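Local coordinates for protein alanine racemase (PDB 3HUR) that belongs to the alanine racemase family and joins an N-terminal TIM-barrel domain to a C-terminal, strand-rich domain, at residues L127-G132 with Q188-N193; M133-F138 with H356-E361; E182-W187 with F201-S206. One frame throughout, in Å; residues are numbered along the deposited sequence.

Contact 1 (L127-G132 with Q188-N193); sequences LAIDTG and QELTIN
Leu190, in the last turn of helix 174-191, points toward Ile129, just past the end of strand 123-128. Leu190 CB lies 4.0 Å from Ile129 CG2. Its CG stands anti to its own carbonyl carbon (chi1 -75°). The chain then extends to CD1, which makes two contacts. Leu190 CD1 lies 3.6 Å from Ile129 CG2 and equally far from the backbone oxygen Asp130 O, the latter simple packing. The Leu190 and Ile129 side chains lie alongside each other and run antiparallel. The second branch of the isoleucine, Ile129 CG1, lies 4.2 Å from Thr191 CG2. Thr191 thus offers its methyl to Ile129, while its OG1 is hydrogen-bonded to Trp187 O one turn earlier. No hydrogen bond crosses the contact. Beyond Ile129 the chain bends in an Asx turn: Gly132 N donates to Asp130 OD1 (2.7 Å) from above the carboxylate plane. The contact is buried and lies where helix 174-191 covers the barrel sheet. Val162 of the adjacent parallel strand 157-163 and Trp187 of the same helix also pack on Ile129.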
ATOM      1  N   LEU A 127     -12.681  37.645  17.423  1.00 39.02           N
ATOM      2  CA  LEU A 127     -12.756  38.396  16.213  1.00 38.86           C
ATOM      3  C   LEU A 127     -11.522  38.047  15.417  1.00 38.42           C
ATOM      4  O   LEU A 127     -10.386  38.229  15.868  1.00 38.05           O
ATOM      5  CB  LEU A 127     -12.779  39.858  16.595  1.00 39.81           C
ATOM      6  CG  LEU A 127     -13.143  40.874  15.546  1.00 40.26           C
ATOM      7  CD1 LEU A 127     -14.583  40.708  15.133  1.00 40.30           C
ATOM      8  CD2 LEU A 127     -12.910  42.210  16.238  1.00 42.55           C
ATOM      9  N   ALA A 128     -11.751  37.496  14.240  1.00 37.93           N
ATOM     10  CA  ALA A 128     -10.681  36.932  13.454  1.00 37.51           C
ATOM     11  C   ALA A 128     -10.298  37.951  12.420  1.00 37.22           C
ATOM     12  O   ALA A 128     -11.150  38.439  11.691  1.00 36.04           O
ATOM     13  CB  ALA A 128     -11.139  35.646  12.786  1.00 36.71           C
ATOM     14  N   ILE A 129      -9.016  38.261  12.355  1.00 37.66           N
ATOM     15  CA  ILE A 129      -8.529  39.178  11.374  1.00 39.03           C
ATOM     16  C   ILE A 129      -7.945  38.451  10.174  1.00 40.07           C
ATOM     17  O   ILE A 129      -6.884  37.871  10.245  1.00 39.59           O
ATOM     18  CB  ILE A 129      -7.450  40.123  11.979  1.00 39.44           C
ATOM     19  CG1 ILE A 129      -7.959  40.778  13.280  1.00 39.22           C
ATOM     20  CG2 ILE A 129      -7.041  41.151  10.954  1.00 37.95           C
ATOM     21  CD1 ILE A 129      -9.331  41.338  13.186  1.00 36.87           C
ATOM     22  N   ASP A 130      -8.645  38.511   9.060  1.00 42.29           N
ATOM     23  CA  ASP A 130      -8.123  37.985   7.809  1.00 44.27           C
ATOM     24  C   ASP A 130      -6.967  38.840   7.338  1.00 45.06           C
ATOM     25  O   ASP A 130      -7.165  39.840   6.660  1.00 45.57           O
ATOM     26  CB  ASP A 130      -9.219  37.962   6.733  1.00 44.86           C
ATOM     27  CG  ASP A 130      -8.742  37.364   5.378  1.00 47.83           C
ATOM     28  OD1 ASP A 130      -7.592  36.864   5.260  1.00 50.94           O
ATOM     29  OD2 ASP A 130      -9.539  37.400   4.408  1.00 51.79           O
ATOM     30  N   THR A 131      -5.753  38.447   7.691  1.00 46.46           N
ATOM     31  CA  THR A 131      -4.582  39.097   7.144  1.00 47.30           C
ATOM     32  C   THR A 131      -4.072  38.329   5.939  1.00 49.22           C
ATOM     33  O   THR A 131      -2.893  38.410   5.604  1.00 49.30           O
ATOM     34  CB  THR A 131      -3.450  39.195   8.160  1.00 47.11           C
ATOM     35  OG1 THR A 131      -2.903  37.896   8.396  1.00 46.19           O
ATOM     36  CG2 THR A 131      -3.932  39.786   9.449  1.00 46.12           C
ATOM     37  N   GLY A 132      -4.934  37.567   5.278  1.00 51.73           N
ATOM     38  CA  GLY A 132      -4.535  36.999   3.998  1.00 53.65           C
ATOM     39  C   GLY A 132      -5.039  35.634   3.597  1.00 55.12           C
ATOM     40  O   GLY A 132      -5.903  35.515   2.721  1.00 56.22           O
ATOM     41  N   GLN A 188      -1.532  45.072  11.254  1.00 40.88           N
ATOM     42  CA  GLN A 188      -1.386  46.454  11.713  1.00 40.66           C
ATOM     43  C   GLN A 188      -2.344  47.412  11.001  1.00 40.34           C
ATOM     44  O   GLN A 188      -3.090  48.130  11.643  1.00 40.46           O
ATOM     45  CB  GLN A 188       0.049  46.895  11.522  1.00 40.87           C
ATOM     46  CG  GLN A 188       1.061  46.167  12.403  1.00 40.05           C
ATOM     47  CD  GLN A 188       2.444  46.555  12.032  1.00 39.36           C
ATOM     48  OE1 GLN A 188       2.611  47.258  11.057  1.00 42.42           O
ATOM     49  NE2 GLN A 188       3.455  46.100  12.782  1.00 37.31           N
ATOM     50  N   GLU A 189      -2.406  47.372   9.689  1.00 40.49           N
ATOM     51  CA  GLU A 189      -3.374  48.223   8.992  1.00 41.26           C
ATOM     52  C   GLU A 189      -4.772  48.013   9.523  1.00 41.46           C
ATOM     53  O   GLU A 189      -5.569  48.959   9.645  1.00 41.76           O
ATOM     54  CB  GLU A 189      -3.346  47.992   7.479  1.00 41.39           C
ATOM     55  CG  GLU A 189      -2.066  48.575   6.820  1.00 44.59           C
ATOM     56  CD  GLU A 189      -1.933  48.241   5.337  1.00 48.37           C
ATOM     57  OE1 GLU A 189      -2.652  47.327   4.843  1.00 48.30           O
ATOM     58  OE2 GLU A 189      -1.082  48.892   4.681  1.00 52.47           O
ATOM     59  N   LEU A 190      -5.071  46.760   9.858  1.00 41.89           N
ATOM     60  CA  LEU A 190      -6.416  46.385  10.232  1.00 41.27           C
ATOM     61  C   LEU A 190      -6.726  46.580  11.710  1.00 40.43           C
ATOM     62  O   LEU A 190      -7.900  46.704  12.055  1.00 39.36           O
ATOM     63  CB  LEU A 190      -6.695  44.950   9.791  1.00 41.81           C
ATOM     64  CG  LEU A 190      -6.932  44.738   8.289  1.00 42.94           C
ATOM     65  CD1 LEU A 190      -6.935  43.202   8.036  1.00 43.04           C
ATOM     66  CD2 LEU A 190      -8.239  45.405   7.772  1.00 38.02           C
ATOM     67  N   THR A 191      -5.697  46.652  12.562  1.00 40.37           N
ATOM     68  CA  THR A 191      -5.899  46.753  14.026  1.00 41.03           C
ATOM     69  C   THR A 191      -5.425  48.032  14.747  1.00 41.97           C
ATOM     70  O   THR A 191      -5.973  48.366  15.805  1.00 41.97           O
ATOM     71  CB  THR A 191      -5.243  45.566  14.757  1.00 40.67           C
ATOM     72  OG1 THR A 191      -3.833  45.555  14.525  1.00 41.58           O
ATOM     73  CG2 THR A 191      -5.822  44.252  14.273  1.00 40.81           C
ATOM     74  N   ILE A 192      -4.406  48.731  14.222  1.00 43.50           N
ATOM     75  CA  ILE A 192      -3.900  49.948  14.891  1.00 44.70           C
ATOM     76  C   ILE A 192      -5.005  51.015  14.845  1.00 45.49           C
ATOM     77  O   ILE A 192      -5.767  51.069  13.885  1.00 45.52           O
ATOM     78  CB  ILE A 192      -2.608  50.505  14.240  1.00 45.31           C
ATOM     79  CG1 ILE A 192      -1.458  49.477  14.244  1.00 45.43           C
ATOM     80  CG2 ILE A 192      -2.138  51.785  14.961  1.00 45.56           C
ATOM     81  CD1 ILE A 192      -0.402  49.709  15.349  1.00 45.84           C
ATOM     82  N   ASN A 193      -5.133  51.812  15.905  1.00 46.38           N
ATOM     83  CA  ASN A 193      -6.155  52.897  15.961  1.00 47.49           C
ATOM     84  C   ASN A 193      -7.613  52.390  16.039  1.00 47.68           C
ATOM     85  O   ASN A 193      -8.558  53.191  15.946  1.00 47.46           O
ATOM     86  CB  ASN A 193      -6.060  53.898  14.752  1.00 47.76           C
ATOM     87  CG  ASN A 193      -4.693  54.610  14.634  1.00 48.13           C
ATOM     88  OD1 ASN A 193      -3.987  54.821  15.629  1.00 50.27           O
ATOM     89  ND2 ASN A 193      -4.335  54.988  13.409  1.00 46.91           N
TER

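Contact 2 (M133-F138 with H356-E361); sequences MTRIGF and HTIVDE
The guanidinium of Arg135 reaches the 356-361 segment without hydrogen-bonding to it. Arg135 NH1 stops 3.9 Å from Thr357 O, and the approach is oblique to the guanidinium. Its hydrogen bonds go just ahead of the segment: NH1 to Tyr354 O and NH2 to Ser355 O, both in the turn between strands 347-353 and 357-364. A bend at chi3 (56°) turns the end of the arginine chain toward these carbonyls. Arg135 NH1 also passes 4.3 Å from Ile358 CG1. Beside it is a small apolar contact. Ile136 CG1 meets Ile358 CD1 at 4.1 Å, and the two side chains cross at a slant. Ile358 points toward the loop, and Ile136 reaches it with the end of its side chain. An ST turn shapes the loop. Ile136 N donates to Thr134 OG1 at 2.9 Å in a nearly straight bond (174°). On the hairpin, Thr357 points away from the loop, and its OG1 is hydrogen-bonded to Ala258 O of the second subunit. Residues 357-359 also pair in parallel with a strand of that subunit, and Leu3 of the same subunit packs on Arg135. The arrangement is an antiparallel beta hairpin, within the C-terminal family region, laid against the loop that follows strand 123-128 of the TIM barrel.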
ATOM      1  N   MET A 133      -4.473  34.596   4.191  1.00 56.54           N
ATOM      2  CA  MET A 133      -4.571  33.250   3.589  1.00 57.80           C
ATOM      3  C   MET A 133      -5.825  32.453   4.058  1.00 57.80           C
ATOM      4  O   MET A 133      -5.746  31.265   4.402  1.00 58.12           O
ATOM      5  CB  MET A 133      -3.276  32.481   3.916  1.00 58.53           C
ATOM      6  CG  MET A 133      -2.965  31.345   2.962  1.00 61.23           C
ATOM      7  SD  MET A 133      -2.252  31.919   1.413  1.00 64.76           S
ATOM      8  CE  MET A 133      -0.621  31.133   1.539  1.00 63.82           C
ATOM      9  N   THR A 134      -6.985  33.096   4.087  1.00 57.29           N
ATOM     10  CA  THR A 134      -8.145  32.467   4.700  1.00 56.93           C
ATOM     11  C   THR A 134      -9.370  33.213   4.282  1.00 56.17           C
ATOM     12  O   THR A 134      -9.251  34.308   3.730  1.00 57.01           O
ATOM     13  CB  THR A 134      -8.037  32.466   6.228  1.00 57.03           C
ATOM     14  OG1 THR A 134      -9.347  32.456   6.801  1.00 58.44           O
ATOM     15  CG2 THR A 134      -7.292  33.682   6.732  1.00 57.35           C
ATOM     16  N   ARG A 135     -10.540  32.623   4.510  1.00 55.10           N
ATOM     17  CA  ARG A 135     -11.806  33.278   4.155  1.00 54.30           C
ATOM     18  C   ARG A 135     -12.655  33.589   5.384  1.00 54.34           C
ATOM     19  O   ARG A 135     -13.765  34.088   5.272  1.00 53.44           O
ATOM     20  CB  ARG A 135     -12.573  32.407   3.178  1.00 54.31           C
ATOM     21  CG  ARG A 135     -11.751  32.015   1.953  1.00 53.60           C
ATOM     22  CD  ARG A 135     -12.348  30.846   1.207  1.00 52.43           C
ATOM     23  NE  ARG A 135     -13.734  31.099   0.818  1.00 50.99           N
ATOM     24  CZ  ARG A 135     -14.543  30.190   0.281  1.00 48.65           C
ATOM     25  NH1 ARG A 135     -14.112  28.949   0.051  1.00 46.93           N
ATOM     26  NH2 ARG A 135     -15.795  30.522  -0.012  1.00 48.26           N
ATOM     27  N   ILE A 136     -12.110  33.310   6.562  1.00 54.84           N
ATOM     28  CA  ILE A 136     -12.835  33.478   7.795  1.00 55.76           C
ATOM     29  C   ILE A 136     -12.508  34.858   8.371  1.00 55.66           C
ATOM     30  O   ILE A 136     -11.325  35.250   8.475  1.00 56.17           O
ATOM     31  CB  ILE A 136     -12.461  32.389   8.851  1.00 56.25           C
ATOM     32  CG1 ILE A 136     -12.332  30.976   8.226  1.00 57.68           C
ATOM     33  CG2 ILE A 136     -13.497  32.373   9.960  1.00 55.86           C
ATOM     34  CD1 ILE A 136     -11.857  29.817   9.261  1.00 59.34           C
ATOM     35  N   GLY A 137     -13.551  35.606   8.727  1.00 55.00           N
ATOM     36  CA  GLY A 137     -13.360  36.882   9.434  1.00 54.66           C
ATOM     37  C   GLY A 137     -13.118  38.125   8.587  1.00 54.06           C
ATOM     38  O   GLY A 137     -13.474  38.179   7.412  1.00 54.10           O
ATOM     39  N   PHE A 138     -12.480  39.115   9.198  1.00 53.52           N
ATOM     40  CA  PHE A 138     -12.549  40.497   8.746  1.00 53.04           C
ATOM     41  C   PHE A 138     -11.290  40.979   8.058  1.00 53.31           C
ATOM     42  O   PHE A 138     -10.222  40.923   8.656  1.00 53.17           O
ATOM     43  CB  PHE A 138     -12.763  41.382   9.957  1.00 52.86           C
ATOM     44  CG  PHE A 138     -14.061  41.142  10.669  1.00 52.53           C
ATOM     45  CD1 PHE A 138     -15.111  42.040  10.540  1.00 53.50           C
ATOM     46  CD2 PHE A 138     -14.224  40.032  11.491  1.00 52.35           C
ATOM     47  CE1 PHE A 138     -16.314  41.823  11.206  1.00 54.34           C
ATOM     48  CE2 PHE A 138     -15.400  39.804  12.158  1.00 52.08           C
ATOM     49  CZ  PHE A 138     -16.457  40.696  12.020  1.00 54.27           C
ATOM     50  N   HIS A 356     -19.273  27.704  -0.975  1.00 45.01           N
ATOM     51  CA  HIS A 356     -19.895  28.033   0.322  1.00 45.76           C
ATOM     52  C   HIS A 356     -19.312  27.282   1.552  1.00 44.03           C
ATOM     53  O   HIS A 356     -19.842  27.404   2.670  1.00 44.43           O
ATOM     54  CB  HIS A 356     -21.417  27.785   0.228  1.00 46.99           C
ATOM     55  CG  HIS A 356     -22.140  28.734  -0.691  1.00 53.00           C
ATOM     56  ND1 HIS A 356     -22.795  28.314  -1.837  1.00 57.49           N
ATOM     57  CD2 HIS A 356     -22.311  30.084  -0.636  1.00 57.83           C
ATOM     58  CE1 HIS A 356     -23.340  29.362  -2.439  1.00 60.09           C
ATOM     59  NE2 HIS A 356     -23.067  30.446  -1.729  1.00 59.42           N
ATOM     60  N   THR A 357     -18.215  26.547   1.370  1.00 42.04           N
ATOM     61  CA  THR A 357     -17.741  25.660   2.410  1.00 40.40           C
ATOM     62  C   THR A 357     -16.216  25.511   2.366  1.00 38.44           C
ATOM     63  O   THR A 357     -15.629  25.633   1.324  1.00 37.36           O
ATOM     64  CB  THR A 357     -18.516  24.315   2.317  1.00 40.40           C
ATOM     65  OG1 THR A 357     -17.672  23.246   1.898  1.00 41.80           O
ATOM     66  CG2 THR A 357     -19.640  24.441   1.327  1.00 41.83           C
ATOM     67  N   ILE A 358     -15.594  25.318   3.520  1.00 36.75           N
ATOM     68  CA  ILE A 358     -14.161  25.099   3.636  1.00 36.01           C
ATOM     69  C   ILE A 358     -14.029  23.794   4.377  1.00 35.28           C
ATOM     70  O   ILE A 358     -14.583  23.663   5.457  1.00 35.70           O
ATOM     71  CB  ILE A 358     -13.482  26.125   4.545  1.00 36.35           C
ATOM     72  CG1 ILE A 358     -13.717  27.545   4.052  1.00 38.04           C
ATOM     73  CG2 ILE A 358     -11.988  25.827   4.712  1.00 35.41           C
ATOM     74  CD1 ILE A 358     -13.576  28.598   5.169  1.00 41.54           C
ATOM     75  N   VAL A 359     -13.316  22.828   3.812  1.00 34.01           N
ATOM     76  CA  VAL A 359     -13.100  21.560   4.467  1.00 32.79           C
ATOM     77  C   VAL A 359     -11.680  21.591   4.998  1.00 33.09           C
ATOM     78  O   VAL A 359     -10.765  21.816   4.217  1.00 32.72           O
ATOM     79  CB  VAL A 359     -13.268  20.419   3.491  1.00 32.66           C
ATOM     80  CG1 VAL A 359     -13.120  19.073   4.202  1.00 31.65           C
ATOM     81  CG2 VAL A 359     -14.621  20.502   2.798  1.00 30.67           C
ATOM     82  N   ASP A 360     -11.515  21.435   6.319  1.00 33.44           N
ATOM     83  CA  ASP A 360     -10.203  21.389   6.971  1.00 34.75           C
ATOM     84  C   ASP A 360     -10.046  20.116   7.839  1.00 35.08           C
ATOM     85  O   ASP A 360     -10.341  20.139   9.013  1.00 34.58           O
ATOM     86  CB  ASP A 360      -9.982  22.638   7.851  1.00 34.87           C
ATOM     87  CG  ASP A 360      -8.513  22.813   8.283  1.00 38.57           C
ATOM     88  OD1 ASP A 360      -7.782  21.820   8.384  1.00 41.95           O
ATOM     89  OD2 ASP A 360      -8.052  23.961   8.529  1.00 46.05           O
ATOM     90  N   GLU A 361      -9.520  19.033   7.271  1.00 36.21           N
ATOM     91  CA  GLU A 361      -9.378  17.731   7.973  1.00 36.89           C
ATOM     92  C   GLU A 361      -7.980  17.398   8.489  1.00 35.61           C
ATOM     93  O   GLU A 361      -7.092  17.194   7.698  1.00 36.06           O
ATOM     94  CB  GLU A 361      -9.748  16.622   7.004  1.00 38.43           C
ATOM     95  CG  GLU A 361      -9.939  15.257   7.701  1.00 43.52           C
ATOM     96  CD  GLU A 361     -10.274  14.132   6.741  1.00 49.42           C
ATOM     97  OE1 GLU A 361      -9.882  14.245   5.538  1.00 52.49           O
ATOM     98  OE2 GLU A 361     -10.919  13.135   7.208  1.00 52.52           O
TER

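Contact 3 (E182-W187 with F201-S206); sequences EQLRRW and FSMANS. With SO4 (sulfate ion), chain B.
Helix 174-191 passes strand 201-202 with Trp187 CA 9.2 Å from Met203 CA, the nearest pair of CA atoms between 182-187 and 201-206. The two elements belong to a beta-alpha-beta unit of the TIM barrel that starts with strand 157-163. Trp187 carries the contact. Its CG lies anti to the backbone N (chi1 167°), and the indole extends toward the strand. Its benzo edge points at the face of Phe201 in a T-shaped pair. The centroids of the Trp187 six-membered ring and the Phe201 ring are 5.3 Å apart, and the planes meet at 75°. Trp187 CZ2 comes within 3.6 Å of Phe201 CD1, offset toward the rim of the phenyl ring. Met203 SD makes a Met-aromatic contact, set obliquely to the indole, 3.8 Å from the centroid of the Trp187 five-membered ring. The Met203 side chain bends at chi3 (77°), which brings CE over the indole face, too close as modelled. Leu184, one turn earlier on the helix, approaches the same methyl with CD1, so this contact is approximate. Farther on, Asn205 is the N-cap of helix 206-211. A sulfate ion, probably from the crystallisation liquor, sits at this helix start and is also bound by Gln227 N. Ser206 OG donates to sulfate O4 over a very short modelled distance, and Ser206 N donates weakly to sulfate O4 at 3.1 Å.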
ATOM      1  N   GLU A 182       4.005  40.859   4.651  1.00 45.86           N
ATOM      2  CA  GLU A 182       2.746  41.328   4.097  1.00 46.48           C
ATOM      3  C   GLU A 182       1.616  41.100   5.093  1.00 46.34           C
ATOM      4  O   GLU A 182       0.817  42.010   5.360  1.00 47.07           O
ATOM      5  CB  GLU A 182       2.450  40.613   2.790  1.00 46.82           C
ATOM      6  CG  GLU A 182       1.213  41.072   2.081  1.00 49.54           C
ATOM      7  CD  GLU A 182       0.991  40.345   0.736  1.00 55.15           C
ATOM      8  OE1 GLU A 182       1.954  39.741   0.174  1.00 57.58           O
ATOM      9  OE2 GLU A 182      -0.160  40.389   0.233  1.00 58.34           O
ATOM     10  N   GLN A 183       1.569  39.905   5.677  1.00 45.57           N
ATOM     11  CA  GLN A 183       0.535  39.596   6.660  1.00 45.01           C
ATOM     12  C   GLN A 183       0.638  40.511   7.888  1.00 44.74           C
ATOM     13  O   GLN A 183      -0.371  41.028   8.385  1.00 44.50           O
ATOM     14  CB  GLN A 183       0.617  38.124   7.085  1.00 44.97           C
ATOM     15  CG  GLN A 183       0.167  37.114   6.018  1.00 44.36           C
ATOM     16  CD  GLN A 183      -0.169  35.735   6.598  1.00 41.20           C
ATOM     17  OE1 GLN A 183       0.715  34.943   6.952  1.00 38.40           O
ATOM     18  NE2 GLN A 183      -1.447  35.464   6.700  1.00 39.46           N
ATOM     19  N   LEU A 184       1.853  40.709   8.385  1.00 44.44           N
ATOM     20  CA  LEU A 184       2.054  41.609   9.519  1.00 44.91           C
ATOM     21  C   LEU A 184       1.637  43.064   9.171  1.00 45.76           C
ATOM     22  O   LEU A 184       1.088  43.777  10.014  1.00 45.90           O
ATOM     23  CB  LEU A 184       3.508  41.560   9.948  1.00 44.49           C
ATOM     24  CG  LEU A 184       3.881  42.271  11.241  1.00 44.44           C
ATOM     25  CD1 LEU A 184       2.970  41.797  12.394  1.00 42.12           C
ATOM     26  CD2 LEU A 184       5.382  42.055  11.534  1.00 41.33           C
ATOM     27  N   ARG A 185       1.855  43.482   7.925  1.00 46.59           N
ATOM     28  CA  ARG A 185       1.382  44.805   7.487  1.00 48.14           C
ATOM     29  C   ARG A 185      -0.149  44.832   7.634  1.00 47.56           C
ATOM     30  O   ARG A 185      -0.695  45.695   8.352  1.00 47.14           O
ATOM     31  CB  ARG A 185       1.934  45.169   6.070  1.00 48.78           C
ATOM     32  CG  ARG A 185       1.120  46.150   5.134  1.00 52.31           C
ATOM     33  CD  ARG A 185       1.989  47.325   4.693  1.00 56.99           C
ATOM     34  NE  ARG A 185       2.117  47.611   3.251  1.00 61.91           N
ATOM     35  CZ  ARG A 185       1.758  48.755   2.625  1.00 64.21           C
ATOM     36  NH1 ARG A 185       1.142  49.765   3.256  1.00 63.75           N
ATOM     37  NH2 ARG A 185       1.983  48.875   1.316  1.00 64.88           N
ATOM     38  N   ARG A 186      -0.824  43.855   7.029  1.00 46.61           N
ATOM     39  CA  ARG A 186      -2.284  43.812   7.106  1.00 46.44           C
ATOM     40  C   ARG A 186      -2.823  43.790   8.542  1.00 45.05           C
ATOM     41  O   ARG A 186      -3.784  44.499   8.854  1.00 45.12           O
ATOM     42  CB  ARG A 186      -2.825  42.629   6.322  1.00 46.94           C
ATOM     43  CG  ARG A 186      -3.071  42.913   4.834  1.00 50.68           C
ATOM     44  CD  ARG A 186      -2.529  41.724   4.036  1.00 55.60           C
ATOM     45  NE  ARG A 186      -2.834  41.762   2.600  1.00 59.21           N
ATOM     46  CZ  ARG A 186      -2.687  40.721   1.768  1.00 60.49           C
ATOM     47  NH1 ARG A 186      -2.249  39.533   2.208  1.00 60.52           N
ATOM     48  NH2 ARG A 186      -2.980  40.865   0.484  1.00 60.57           N
ATOM     49  N   TRP A 187      -2.212  42.991   9.416  1.00 43.36           N
ATOM     50  CA  TRP A 187      -2.620  42.959  10.820  1.00 42.26           C
ATOM     51  C   TRP A 187      -2.659  44.384  11.385  1.00 41.29           C
ATOM     52  O   TRP A 187      -3.680  44.843  11.897  1.00 40.44           O
ATOM     53  CB  TRP A 187      -1.675  42.069  11.629  1.00 41.79           C
ATOM     54  CG  TRP A 187      -1.816  42.211  13.100  1.00 42.72           C
ATOM     55  CD1 TRP A 187      -0.981  42.896  13.947  1.00 44.48           C
ATOM     56  CD2 TRP A 187      -2.841  41.643  13.924  1.00 44.69           C
ATOM     57  NE1 TRP A 187      -1.423  42.776  15.245  1.00 45.43           N
ATOM     58  CE2 TRP A 187      -2.569  42.022  15.254  1.00 44.98           C
ATOM     59  CE3 TRP A 187      -3.958  40.840  13.670  1.00 45.16           C
ATOM     60  CZ2 TRP A 187      -3.384  41.646  16.312  1.00 45.85           C
ATOM     61  CZ3 TRP A 187      -4.766  40.471  14.717  1.00 45.31           C
ATOM     62  CH2 TRP A 187      -4.477  40.870  16.025  1.00 45.39           C
ATOM     63  N   PHE A 201      -5.048  40.500  22.166  1.00 39.34           N
ATOM     64  CA  PHE A 201      -4.455  40.146  20.901  1.00 39.00           C
ATOM     65  C   PHE A 201      -3.874  38.750  20.947  1.00 38.49           C
ATOM     66  O   PHE A 201      -3.200  38.384  21.884  1.00 39.58           O
ATOM     67  CB  PHE A 201      -3.386  41.157  20.488  1.00 39.57           C
ATOM     68  CG  PHE A 201      -3.937  42.495  20.011  1.00 39.68           C
ATOM     69  CD1 PHE A 201      -5.144  42.583  19.328  1.00 40.13           C
ATOM     70  CD2 PHE A 201      -3.212  43.660  20.234  1.00 40.76           C
ATOM     71  CE1 PHE A 201      -5.630  43.810  18.898  1.00 41.98           C
ATOM     72  CE2 PHE A 201      -3.680  44.910  19.802  1.00 40.38           C
ATOM     73  CZ  PHE A 201      -4.889  44.983  19.136  1.00 41.62           C
ATOM     74  N   SER A 202      -4.149  37.952  19.934  1.00 37.64           N
ATOM     75  CA  SER A 202      -3.494  36.673  19.818  1.00 36.98           C
ATOM     76  C   SER A 202      -2.995  36.511  18.424  1.00 35.91           C
ATOM     77  O   SER A 202      -3.787  36.459  17.487  1.00 34.95           O
ATOM     78  CB  SER A 202      -4.434  35.494  20.149  1.00 37.73           C
ATOM     79  OG  SER A 202      -3.721  34.269  20.019  1.00 37.04           O
ATOM     80  N   MET A 203      -1.684  36.356  18.306  1.00 35.07           N
ATOM     81  CA  MET A 203      -1.045  36.380  17.013  1.00 35.35           C
ATOM     82  C   MET A 203      -0.305  35.095  16.658  1.00 34.85           C
ATOM     83  O   MET A 203      -0.178  34.804  15.471  1.00 35.00           O
ATOM     84  CB  MET A 203      -0.060  37.608  16.945  1.00 35.34           C
ATOM     85  CG  MET A 203      -0.799  38.987  16.920  1.00 34.84           C
ATOM     86  SD  MET A 203       0.219  40.479  16.767  1.00 31.93           S
ATOM     87  CE  MET A 203       0.587  40.415  15.062  1.00 24.46           C
ATOM     88  N   ALA A 204       0.184  34.355  17.666  1.00 34.47           N
ATOM     89  CA  ALA A 204       1.230  33.341  17.477  1.00 34.04           C
ATOM     90  C   ALA A 204       0.741  31.891  17.479  1.00 34.51           C
ATOM     91  O   ALA A 204       0.367  31.354  18.534  1.00 34.64           O
ATOM     92  CB  ALA A 204       2.270  33.505  18.540  1.00 33.52           C
ATOM     93  N   ASN A 205       0.794  31.249  16.306  1.00 34.54           N
ATOM     94  CA  ASN A 205       0.668  29.772  16.206  1.00 33.44           C
ATOM     95  C   ASN A 205       1.996  29.172  16.585  1.00 33.40           C
ATOM     96  O   ASN A 205       2.848  29.875  17.116  1.00 33.37           O
ATOM     97  CB  ASN A 205       0.237  29.325  14.813  1.00 32.44           C
ATOM     98  CG  ASN A 205       1.278  29.625  13.754  1.00 31.91           C
ATOM     99  OD1 ASN A 205       2.447  29.928  14.061  1.00 28.21           O
ATOM    100  ND2 ASN A 205       0.861  29.546  12.487  1.00 28.53           N
ATOM    101  N   SER A 206       2.166  27.865  16.363  1.00 33.54           N
ATOM    102  CA  SER A 206       3.344  27.152  16.867  1.00 33.29           C
ATOM    103  C   SER A 206       4.612  27.701  16.260  1.00 32.83           C
ATOM    104  O   SER A 206       5.635  27.852  16.921  1.00 33.25           O
ATOM    105  CB  SER A 206       3.258  25.642  16.546  1.00 33.59           C
ATOM    106  OG  SER A 206       2.463  24.898  17.472  1.00 34.48           O
TER
HETATM  107  S   SO4 B 395      -0.475  25.204  14.965  1.00 39.45           S
HETATM  108  O1  SO4 B 395      -0.306  23.809  14.645  1.00 43.49           O
HETATM  109  O2  SO4 B 395      -0.052  26.084  13.907  1.00 40.84           O
HETATM  110  O3  SO4 B 395      -1.878  25.472  15.082  1.00 39.22           O
HETATM  111  O4  SO4 B 395       0.352  25.377  16.148  1.00 38.50           O

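In the fold
Contacts 1 and 3 are buried neighbours between helix 174-191 and the barrel strands, with centres about 8 Å apart. Both use that helix and both reach the parallel sheet. Contact 1 relies on aliphatic groups, whereas contact 3 relies on an indole, a phenyl ring and a thioether. Ile129 and Trp187 join them directly, since Ile129 CG1 lies 3.5 Å from Trp187 CZ3. Contact 2 is only partly buried and brings in the C-terminal family region and a second subunit. Of the three, it alone sets a charged side chain, at the surface, across its segments. Contacts 1 and 2 follow one another along the chain at Gly132 and Met133. Probable backbone hydrogen bonds between Phe138 and both Ala128 and Asp130 tie the loop back to the strand end.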